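Long-range contacts in signal recognition particle receptor FtsY (Sulfolobus acidocaldarius, PDB 5L3S), which serves as the receptor for the signal recognition particle, joining a helical bundle to a P-loop nucleotide-binding domain of the SRP54 family: residues Y41-K46 / A263-K268; D253-I258 / V291-S296. One frame throughout, in Å; residues are numbered along the deposited sequence.

Contact 1: Y41-K46 / A263-K268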
loop_
_atom_site.group_PDB
_atom_site.type_symbol
_atom_site.label_atom_id
_atom_site.label_comp_id
_atom_site.label_asym_id
_atom_site.label_seq_id
_atom_site.Cartn_x
_atom_site.Cartn_y
_atom_site.Cartn_z
ATOM N N TYR B 41 -1.344 -15.212 5.943
ATOM C CA TYR B 41 -1.834 -16.304 6.777
ATOM C C TYR B 41 -1.358 -17.660 6.267
ATOM O O TYR B 41 -0.879 -18.506 7.040
ATOM C CB TYR B 41 -3.368 -16.292 6.831
ATOM C CG TYR B 41 -3.951 -17.204 7.890
ATOM C CD1 TYR B 41 -4.400 -16.695 9.101
ATOM C CD2 TYR B 41 -4.044 -18.581 7.680
ATOM C CE1 TYR B 41 -4.934 -17.536 10.079
ATOM C CE2 TYR B 41 -4.568 -19.421 8.645
ATOM C CZ TYR B 41 -5.011 -18.896 9.840
ATOM O OH TYR B 41 -5.532 -19.740 10.793
ATOM N N GLU B 42 -1.504 -17.858 4.961
ATOM C CA GLU B 42 -1.198 -19.136 4.329
ATOM C C GLU B 42 0.301 -19.485 4.405
ATOM O O GLU B 42 0.669 -20.638 4.612
ATOM C CB GLU B 42 -1.694 -19.125 2.878
ATOM C CG GLU B 42 -3.222 -18.942 2.721
ATOM C CD GLU B 42 -3.721 -17.497 2.931
ATOM O OE1 GLU B 42 -2.927 -16.537 2.801
ATOM O OE2 GLU B 42 -4.924 -17.326 3.231
ATOM N N VAL B 43 1.158 -18.484 4.238
ATOM C CA VAL B 43 2.601 -18.691 4.317
ATOM C C VAL B 43 3.041 -18.906 5.768
ATOM O O VAL B 43 3.870 -19.769 6.058
ATOM C CB VAL B 43 3.361 -17.506 3.686
ATOM C CG1 VAL B 43 4.866 -17.604 3.953
ATOM C CG2 VAL B 43 3.074 -17.461 2.198
ATOM N N THR B 44 2.474 -18.116 6.673
ATOM C CA THR B 44 2.709 -18.285 8.110
ATOM C C THR B 44 2.394 -19.703 8.567
ATOM O O THR B 44 3.186 -20.330 9.276
ATOM C CB THR B 44 1.893 -17.261 8.909
ATOM O OG1 THR B 44 2.486 -15.970 8.742
ATOM C CG2 THR B 44 1.866 -17.602 10.393
ATOM N N GLU B 45 1.242 -20.218 8.153
ATOM C CA GLU B 45 0.872 -21.586 8.509
ATOM C C GLU B 45 1.876 -22.635 7.997
ATOM O O GLU B 45 2.275 -23.540 8.739
ATOM C CB GLU B 45 -0.532 -21.912 8.018
ATOM C CG GLU B 45 -1.009 -23.289 8.454
ATOM C CD GLU B 45 -2.498 -23.486 8.252
ATOM O OE1 GLU B 45 -3.163 -22.552 7.746
ATOM O OE2 GLU B 45 -2.999 -24.579 8.603
ATOM N N LYS B 46 2.290 -22.515 6.738
ATOM C CA LYS B 46 3.217 -23.498 6.165
ATOM C C LYS B 46 4.566 -23.446 6.869
ATOM O O LYS B 46 5.155 -24.473 7.175
ATOM C CB LYS B 46 3.406 -23.270 4.665
ATOM C CG LYS B 46 2.205 -23.637 3.810
ATOM C CD LYS B 46 2.401 -23.147 2.382
ATOM C CE LYS B 46 1.293 -23.619 1.455
ATOM N NZ LYS B 46 1.344 -22.896 0.145
ATOM N N ALA B 263 10.152 -14.984 -1.074
ATOM C CA ALA B 263 11.191 -15.999 -1.127
ATOM C C ALA B 263 10.585 -17.387 -0.974
ATOM O O ALA B 263 10.901 -18.297 -1.740
ATOM C CB ALA B 263 12.229 -15.748 -0.050
ATOM N N TYR B 264 9.700 -17.542 0.008
ATOM C CA TYR B 264 9.153 -18.855 0.331
ATOM C C TYR B 264 8.241 -19.389 -0.779
ATOM O O TYR B 264 8.367 -20.540 -1.182
ATOM C CB TYR B 264 8.419 -18.821 1.686
ATOM C CG TYR B 264 8.001 -20.168 2.206
ATOM C CD1 TYR B 264 6.763 -20.710 1.885
ATOM C CD2 TYR B 264 8.848 -20.909 3.028
ATOM C CE1 TYR B 264 6.383 -21.951 2.366
ATOM C CE2 TYR B 264 8.475 -22.138 3.512
ATOM C CZ TYR B 264 7.247 -22.658 3.179
ATOM O OH TYR B 264 6.889 -23.894 3.666
ATOM N N GLU B 265 7.336 -18.553 -1.274
ATOM C CA GLU B 265 6.378 -18.956 -2.307
ATOM C C GLU B 265 6.876 -18.862 -3.749
ATOM O O GLU B 265 6.594 -19.741 -4.557
ATOM C CB GLU B 265 5.106 -18.108 -2.212
ATOM C CG GLU B 265 4.237 -18.457 -1.049
ATOM C CD GLU B 265 3.676 -19.846 -1.181
ATOM O OE1 GLU B 265 3.214 -20.189 -2.291
ATOM O OE2 GLU B 265 3.709 -20.594 -0.184
ATOM N N LEU B 266 7.575 -17.779 -4.074
ATOM C CA LEU B 266 7.860 -17.450 -5.472
ATOM C C LEU B 266 9.337 -17.528 -5.838
ATOM O O LEU B 266 9.695 -17.338 -6.999
ATOM C CB LEU B 266 7.339 -16.051 -5.800
ATOM C CG LEU B 266 5.846 -15.839 -5.538
ATOM C CD1 LEU B 266 5.432 -14.412 -5.852
ATOM C CD2 LEU B 266 5.045 -16.837 -6.343
ATOM N N LYS B 267 10.180 -17.805 -4.846
ATOM C CA LYS B 267 11.627 -17.767 -5.021
ATOM C C LYS B 267 12.093 -16.453 -5.631
ATOM O O LYS B 267 12.982 -16.446 -6.479
ATOM C CB LYS B 267 12.131 -18.958 -5.860
ATOM C CG LYS B 267 11.975 -20.303 -5.164
ATOM C CD LYS B 267 12.473 -20.196 -3.736
ATOM C CE LYS B 267 11.847 -21.239 -2.825
ATOM N NZ LYS B 267 12.081 -20.894 -1.395
ATOM N N LYS B 268 11.486 -15.346 -5.206
ATOM C CA LYS B 268 11.849 -14.033 -5.731
ATOM C C LYS B 268 12.547 -13.224 -4.646
ATOM O O LYS B 268 12.131 -13.237 -3.493
ATOM C CB LYS B 268 10.609 -13.278 -6.239
ATOM C CG LYS B 268 9.978 -13.915 -7.466
ATOM C CD LYS B 268 10.906 -13.799 -8.682
ATOM C CE LYS B 268 10.234 -14.351 -9.934
ATOM N NZ LYS B 268 11.178 -14.523 -11.065
#
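Two nonpolar branches of Val43 meet the helix 258-266 at different points, and this is the apolar half of the contact. CG2 lies against the aliphatic part of Glu265, 3.6 Å from its CG, whereas CG1, which points away from the backbone N (chi1 171°), reaches CD1 of the Tyr264 ring more loosely at 4.2 Å. The valine side chain runs past those of Tyr264 and Glu265 in the opposite sense, and Leu230 of helix 228-239 also packs on it.

Lys46 adds a van der Waals contact near its root: its CB sits 3.7 Å from the hydroxyl oxygen OH of Tyr264, and its CD approaches the ring more loosely at CE1. The hydroxyl itself is hydrogen-bonded to Asp50, one turn beyond Lys46 on helix 41-55, which ties the end of the tyrosine to that helix.

Charge supplies the remaining link. The extended lysine crosses the glutamate at about a right angle, and its NZ forms a salt bridge to Glu265 OE2 at 3.3 Å, weak as a hydrogen bond. The bend of Glu265 at chi2 (-65°) accompanies a division of labour in its carboxylate, since OE1 pairs with Arg234. Together these touches form a helix-to-helix interface between the N-terminal helical bundle and the P-loop nucleotide-binding domain of an SRP54-family protein.

Contact 2: D253-I258 / V291-S296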
loop_
_atom_site.group_PDB
_atom_site.type_symbol
_atom_site.label_atom_id
_atom_site.label_comp_id
_atom_site.label_asym_id
_atom_site.label_seq_id
_atom_site.Cartn_x
_atom_site.Cartn_y
_atom_site.Cartn_z
ATOM N N ASP B 253 7.007 2.154 9.761
ATOM C CA ASP B 253 6.963 1.152 10.830
ATOM C C ASP B 253 6.433 -0.190 10.313
ATOM O O ASP B 253 5.871 -0.989 11.062
ATOM C CB ASP B 253 6.111 1.655 12.009
ATOM C CG ASP B 253 6.279 0.806 13.261
ATOM O OD1 ASP B 253 7.389 0.273 13.462
ATOM O OD2 ASP B 253 5.302 0.663 14.036
ATOM N N ALA B 254 6.635 -0.431 9.024
ATOM C CA ALA B 254 6.195 -1.658 8.375
ATOM C C ALA B 254 7.271 -2.727 8.497
ATOM O O ALA B 254 8.437 -2.466 8.203
ATOM C CB ALA B 254 5.902 -1.384 6.912
ATOM N N LYS B 255 6.885 -3.930 8.913
ATOM C CA LYS B 255 7.852 -5.010 9.081
ATOM C C LYS B 255 8.358 -5.574 7.755
ATOM O O LYS B 255 9.508 -5.989 7.657
ATOM C CB LYS B 255 7.275 -6.133 9.950
ATOM C CG LYS B 255 6.948 -5.705 11.352
ATOM C CD LYS B 255 8.204 -5.387 12.133
ATOM C CE LYS B 255 7.870 -4.878 13.522
ATOM N NZ LYS B 255 6.773 -5.672 14.130
ATOM N N GLY B 256 7.492 -5.594 6.746
ATOM C CA GLY B 256 7.858 -6.089 5.432
ATOM C C GLY B 256 7.859 -7.605 5.280
ATOM O O GLY B 256 8.682 -8.150 4.540
ATOM N N GLY B 257 6.913 -8.279 5.933
ATOM C CA GLY B 257 6.865 -9.743 5.930
ATOM C C GLY B 257 6.673 -10.314 4.534
ATOM O O GLY B 257 6.953 -11.487 4.306
ATOM N N ILE B 258 6.188 -9.484 3.602
ATOM C CA ILE B 258 6.133 -9.844 2.174
ATOM C C ILE B 258 7.469 -10.400 1.658
ATOM O O ILE B 258 7.491 -11.290 0.815
ATOM C CB ILE B 258 5.670 -8.651 1.259
ATOM C CG1 ILE B 258 5.541 -9.086 -0.205
ATOM C CG2 ILE B 258 6.621 -7.468 1.334
ATOM C CD1 ILE B 258 4.455 -10.133 -0.441
ATOM N N VAL B 291 15.366 -10.325 9.624
ATOM C CA VAL B 291 15.080 -11.165 10.783
ATOM C C VAL B 291 15.122 -10.358 12.079
ATOM O O VAL B 291 14.308 -10.562 12.986
ATOM C CB VAL B 291 16.057 -12.371 10.851
ATOM C CG1 VAL B 291 15.989 -13.057 12.193
ATOM C CG2 VAL B 291 15.756 -13.351 9.731
ATOM N N GLU B 292 16.069 -9.431 12.165
ATOM C CA GLU B 292 16.151 -8.572 13.340
ATOM C C GLU B 292 14.943 -7.642 13.435
ATOM O O GLU B 292 14.396 -7.445 14.518
ATOM C CB GLU B 292 17.463 -7.784 13.361
ATOM C CG GLU B 292 18.654 -8.650 13.780
ATOM C CD GLU B 292 18.425 -9.362 15.113
ATOM O OE1 GLU B 292 18.180 -8.664 16.123
ATOM O OE2 GLU B 292 18.482 -10.613 15.152
ATOM N N ARG B 293 14.516 -7.105 12.299
ATOM C CA ARG B 293 13.365 -6.188 12.275
ATOM C C ARG B 293 12.126 -6.884 12.833
ATOM O O ARG B 293 11.466 -6.382 13.746
ATOM C CB ARG B 293 13.091 -5.732 10.854
ATOM C CG ARG B 293 11.961 -4.700 10.725
ATOM C CD ARG B 293 12.063 -3.989 9.389
ATOM N NE ARG B 293 11.080 -2.919 9.218
ATOM C CZ ARG B 293 11.249 -1.668 9.640
ATOM N NH1 ARG B 293 12.358 -1.317 10.282
ATOM N NH2 ARG B 293 10.298 -0.769 9.433
ATOM N N ILE B 294 11.850 -8.065 12.293
ATOM C CA ILE B 294 10.690 -8.853 12.681
ATOM C C ILE B 294 10.715 -9.327 14.131
ATOM O O ILE B 294 9.726 -9.182 14.848
ATOM C CB ILE B 294 10.507 -10.057 11.740
ATOM C CG1 ILE B 294 10.020 -9.565 10.375
ATOM C CG2 ILE B 294 9.552 -11.090 12.353
ATOM C CD1 ILE B 294 9.178 -10.561 9.629
ATOM N N PHE B 295 11.838 -9.888 14.568
ATOM C CA PHE B 295 11.915 -10.455 15.915
ATOM C C PHE B 295 12.507 -9.509 16.959
ATOM O O PHE B 295 12.813 -9.924 18.078
ATOM C CB PHE B 295 12.666 -11.792 15.902
ATOM C CG PHE B 295 11.961 -12.863 15.130
ATOM C CD1 PHE B 295 12.259 -13.088 13.798
ATOM C CD2 PHE B 295 10.980 -13.632 15.728
ATOM C CE1 PHE B 295 11.599 -14.068 13.083
ATOM C CE2 PHE B 295 10.319 -14.614 15.018
ATOM C CZ PHE B 295 10.626 -14.832 13.698
ATOM N N SER B 296 12.660 -8.240 16.596
ATOM C CA SER B 296 13.120 -7.226 17.542
ATOM C C SER B 296 12.548 -5.857 17.188
ATOM O O SER B 296 11.577 -5.405 17.795
ATOM C CB SER B 296 14.650 -7.165 17.586
ATOM O OG SER B 296 15.211 -8.433 17.873
#
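Arg293, Lys255 and Ile294 carry most of the contact between the loop 253-258 and the C-terminal helix 287-295. The loop belongs to the P-loop-type domain of the SRP54 family, where it leads from strand 244-248 into helix 258-266, and the last helix of the chain lies alongside it. The backbones come closest at Lys255 and Ile294, whose CA atoms are 6.0 Å apart.

Arg293 has the largest share of the buried surface. CG points away from the backbone N (chi1 -176°) and the chain stays extended as far as NE, which carries the guanidinium across to the loop. There the group meets main chain: CD lies 3.7 Å from Lys255 O, and that oxygen is also at the guanidinium edge, in its plane. Val250 packs on the arginine from a neighbouring part of the same loop region.

Lys255 runs obliquely across the arginine. A bend at chi2 (-68°) brings its CD 3.8 Å from Arg293 O and 4.1 Å from Arg293 CG, so its methylenes, rather than its amino group, make the contact; Ser37 touches the same side chain.

Ile294 adds looser contacts. Its CG1 approaches Lys255 CB at 4.4 Å, while CD1 comes equally near the CA of Gly257, where the absence of a side chain leaves the main chain itself to be met. Ser37 packs on this isoleucine too, and Ile294 O accepts a hydrogen bond from Gln33 NE2, linking the helix end to helix 20-36.

The polar anchor is one carbonyl gripped twice: Arg293 NH2 and NE donate to Ala254 O at 2.8 and 2.9 Å, side-on, both from the same face of the carbonyl plane.

The segments of the two contacts alternate along the chain, in the order 41-46, 253-258, 263-268, 291-296. Helix 258-266 is the common element: residue 258, at the end of the loop in contact 2, begins it, and contact 1 uses its last turn. The contact centres are about 15 Å apart and their nearest atoms about 5 Å, without touching. Contact 1 joins this helix to helix 41-55 of the helical bundle, whereas contact 2 holds the preceding loop against the terminal helix 287-295, whose Phe295 packs on helices 20-36 and 66-85. Both ends of helix 258-266 are therefore connected, directly or through the C-terminal helix, to the bundle that adjoins the nucleotide-binding domain.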